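Local coordinates for type IV secretion system protein VirB11 (Brucella suis, PDB 2GZA), which hydrolyses ATP as the hexameric VirB11 ATPase of a type IV secretion system linked to virulence, at residues G162-F167 with S341-D346. Residues are numbered along the deposited sequence; the frame is centred on the assembly and turned at random.
Sequences GDYMSF and SEVWYD
Val343 enters first, on strand 339-345, and divides its two methyls between two rings of helix 164-173. CG2 lies obliquely against the Tyr164 ring, 3.6 Å from its CD2, while CG1, anti to the backbone N (chi1 173°), turns to Phe167 and lies 3.4 Å from its CE2. Next along the strand, the side chain of Trp344 leaves the backbone away from the helix, and its ring meets Phe293 edge-to-face. Tyr345 turns back to the helix: its CB is 3.6 Å from Phe167 CZ, and the Phe167 ring presents its edge to the Tyr345 face in an offset T-shaped pair, centroids 5.4 Å apart and planes at 69°. The side chains of Phe167 and Tyr345 both also touch Leu155 of helix 153-160 and Val324 of strand 324-331. On the helix side, Asp163 is the N-cap, and its OD2 accepts a 2.9 Å hydrogen bond from Ser166 OG, made from above the carboxylate plane. Helix 164-173 thus packs against the strand that is outermost, within this chain, in the mixed sheet containing strand 178-182, which leads into the predicted P-loop. With apolar and aromatic groups alone meeting across it, the contact depends on shape and burial rather than on polar pairing.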
loop_
_atom_site.group_PDB
_atom_site.type_symbol
_atom_site.label_atom_id
_atom_site.label_comp_id
_atom_site.label_asym_id
_atom_site.label_seq_id
_atom_site.Cartn_x
_atom_site.Cartn_y
_atom_site.Cartn_z
ATOM N N GLY C 162 3.470 -46.113 -1.039
ATOM C CA GLY C 162 4.886 -45.908 -1.309
ATOM C C GLY C 162 5.332 -46.278 -2.709
ATOM O O GLY C 162 6.531 -46.316 -2.977
ATOM N N ASP C 163 4.386 -46.560 -3.606
ATOM C CA ASP C 163 4.744 -46.897 -4.976
ATOM C C ASP C 163 4.779 -45.630 -5.809
ATOM O O ASP C 163 3.807 -45.277 -6.489
ATOM C CB ASP C 163 3.807 -47.946 -5.574
ATOM C CG ASP C 163 4.315 -48.498 -6.896
ATOM O OD1 ASP C 163 5.438 -48.135 -7.321
ATOM O OD2 ASP C 163 3.582 -49.298 -7.515
ATOM N N TYR C 164 5.917 -44.951 -5.740
ATOM C CA TYR C 164 6.080 -43.641 -6.353
ATOM C C TYR C 164 6.212 -43.688 -7.870
ATOM O O TYR C 164 5.812 -42.744 -8.550
ATOM C CB TYR C 164 7.259 -42.901 -5.720
ATOM C CG TYR C 164 7.056 -42.586 -4.257
ATOM C CD1 TYR C 164 7.592 -43.405 -3.268
ATOM C CD2 TYR C 164 6.318 -41.476 -3.861
ATOM C CE1 TYR C 164 7.401 -43.123 -1.924
ATOM C CE2 TYR C 164 6.123 -41.184 -2.521
ATOM C CZ TYR C 164 6.667 -42.011 -1.556
ATOM O OH TYR C 164 6.484 -41.733 -0.221
ATOM N N MET C 165 6.762 -44.781 -8.393
ATOM C CA MET C 165 6.849 -44.968 -9.839
ATOM C C MET C 165 5.462 -45.020 -10.491
ATOM O O MET C 165 5.204 -44.289 -11.441
ATOM C CB MET C 165 7.653 -46.214 -10.202
ATOM C CG MET C 165 7.994 -46.262 -11.673
ATOM S SD MET C 165 8.562 -47.854 -12.247
ATOM C CE MET C 165 7.023 -48.765 -12.327
ATOM N N SER C 166 4.587 -45.878 -9.970
ATOM C CA SER C 166 3.193 -45.954 -10.422
ATOM C C SER C 166 2.473 -44.628 -10.227
ATOM O O SER C 166 1.680 -44.217 -11.073
ATOM C CB SER C 166 2.433 -47.045 -9.671
ATOM O OG SER C 166 2.791 -48.335 -10.117
ATOM N N PHE C 167 2.755 -43.972 -9.107
ATOM C CA PHE C 167 2.159 -42.685 -8.781
ATOM C C PHE C 167 2.447 -41.653 -9.863
ATOM O O PHE C 167 1.543 -40.962 -10.324
ATOM C CB PHE C 167 2.665 -42.193 -7.417
ATOM C CG PHE C 167 2.180 -40.823 -7.050
ATOM C CD1 PHE C 167 0.997 -40.661 -6.350
ATOM C CD2 PHE C 167 2.909 -39.692 -7.409
ATOM C CE1 PHE C 167 0.540 -39.388 -6.015
ATOM C CE2 PHE C 167 2.460 -38.418 -7.086
ATOM C CZ PHE C 167 1.279 -38.263 -6.385
ATOM N N SER C 341 13.645 -37.221 -3.032
ATOM C CA SER C 341 13.552 -36.947 -1.600
ATOM C C SER C 341 12.115 -36.981 -1.109
ATOM O O SER C 341 11.822 -37.569 -0.071
ATOM C CB SER C 341 14.135 -35.565 -1.294
ATOM O OG SER C 341 15.485 -35.463 -1.696
ATOM N N GLU C 342 11.230 -36.336 -1.863
ATOM C CA GLU C 342 9.854 -36.122 -1.454
ATOM C C GLU C 342 8.978 -36.017 -2.690
ATOM O O GLU C 342 9.408 -35.506 -3.719
ATOM C CB GLU C 342 9.759 -34.828 -0.632
ATOM C CG GLU C 342 8.377 -34.524 -0.032
ATOM C CD GLU C 342 8.283 -33.136 0.614
ATOM O OE1 GLU C 342 7.146 -32.723 0.950
ATOM O OE2 GLU C 342 9.328 -32.457 0.785
ATOM N N VAL C 343 7.758 -36.521 -2.580
ATOM C CA VAL C 343 6.720 -36.271 -3.563
ATOM C C VAL C 343 5.587 -35.592 -2.815
ATOM O O VAL C 343 5.043 -36.144 -1.859
ATOM C CB VAL C 343 6.218 -37.560 -4.230
ATOM C CG1 VAL C 343 5.029 -37.265 -5.122
ATOM C CG2 VAL C 343 7.333 -38.217 -5.023
ATOM N N TRP C 344 5.256 -34.385 -3.234
ATOM C CA TRP C 344 4.203 -33.632 -2.600
ATOM C C TRP C 344 2.925 -33.772 -3.425
ATOM O O TRP C 344 2.927 -33.556 -4.636
ATOM C CB TRP C 344 4.644 -32.172 -2.438
ATOM C CG TRP C 344 3.632 -31.302 -1.784
ATOM C CD1 TRP C 344 3.565 -30.981 -0.464
ATOM C CD2 TRP C 344 2.532 -30.640 -2.418
ATOM N NE1 TRP C 344 2.490 -30.158 -0.233
ATOM C CE2 TRP C 344 1.836 -29.934 -1.415
ATOM C CE3 TRP C 344 2.063 -30.578 -3.737
ATOM C CZ2 TRP C 344 0.695 -29.178 -1.683
ATOM C CZ3 TRP C 344 0.923 -29.822 -4.008
ATOM C CH2 TRP C 344 0.251 -29.132 -2.981
ATOM N N TYR C 345 1.845 -34.153 -2.756
ATOM C CA TYR C 345 0.530 -34.264 -3.367
ATOM C C TYR C 345 -0.517 -34.071 -2.282
ATOM O O TYR C 345 -0.576 -34.848 -1.335
ATOM C CB TYR C 345 0.384 -35.623 -4.057
ATOM C CG TYR C 345 -0.953 -35.882 -4.708
ATOM C CD1 TYR C 345 -1.452 -35.036 -5.694
ATOM C CD2 TYR C 345 -1.711 -36.995 -4.355
ATOM C CE1 TYR C 345 -2.680 -35.288 -6.302
ATOM C CE2 TYR C 345 -2.942 -37.252 -4.954
ATOM C CZ TYR C 345 -3.417 -36.396 -5.924
ATOM O OH TYR C 345 -4.630 -36.656 -6.515
ATOM N N ASP C 346 -1.330 -33.027 -2.409
ATOM C CA ASP C 346 -2.345 -32.720 -1.406
ATOM C C ASP C 346 -3.663 -32.204 -2.012
ATOM O O ASP C 346 -3.975 -31.019 -1.889
ATOM C CB ASP C 346 -1.770 -31.730 -0.382
ATOM C CG ASP C 346 -2.586 -31.649 0.896
ATOM O OD1 ASP C 346 -3.512 -32.467 1.104
ATOM O OD2 ASP C 346 -2.290 -30.751 1.706
#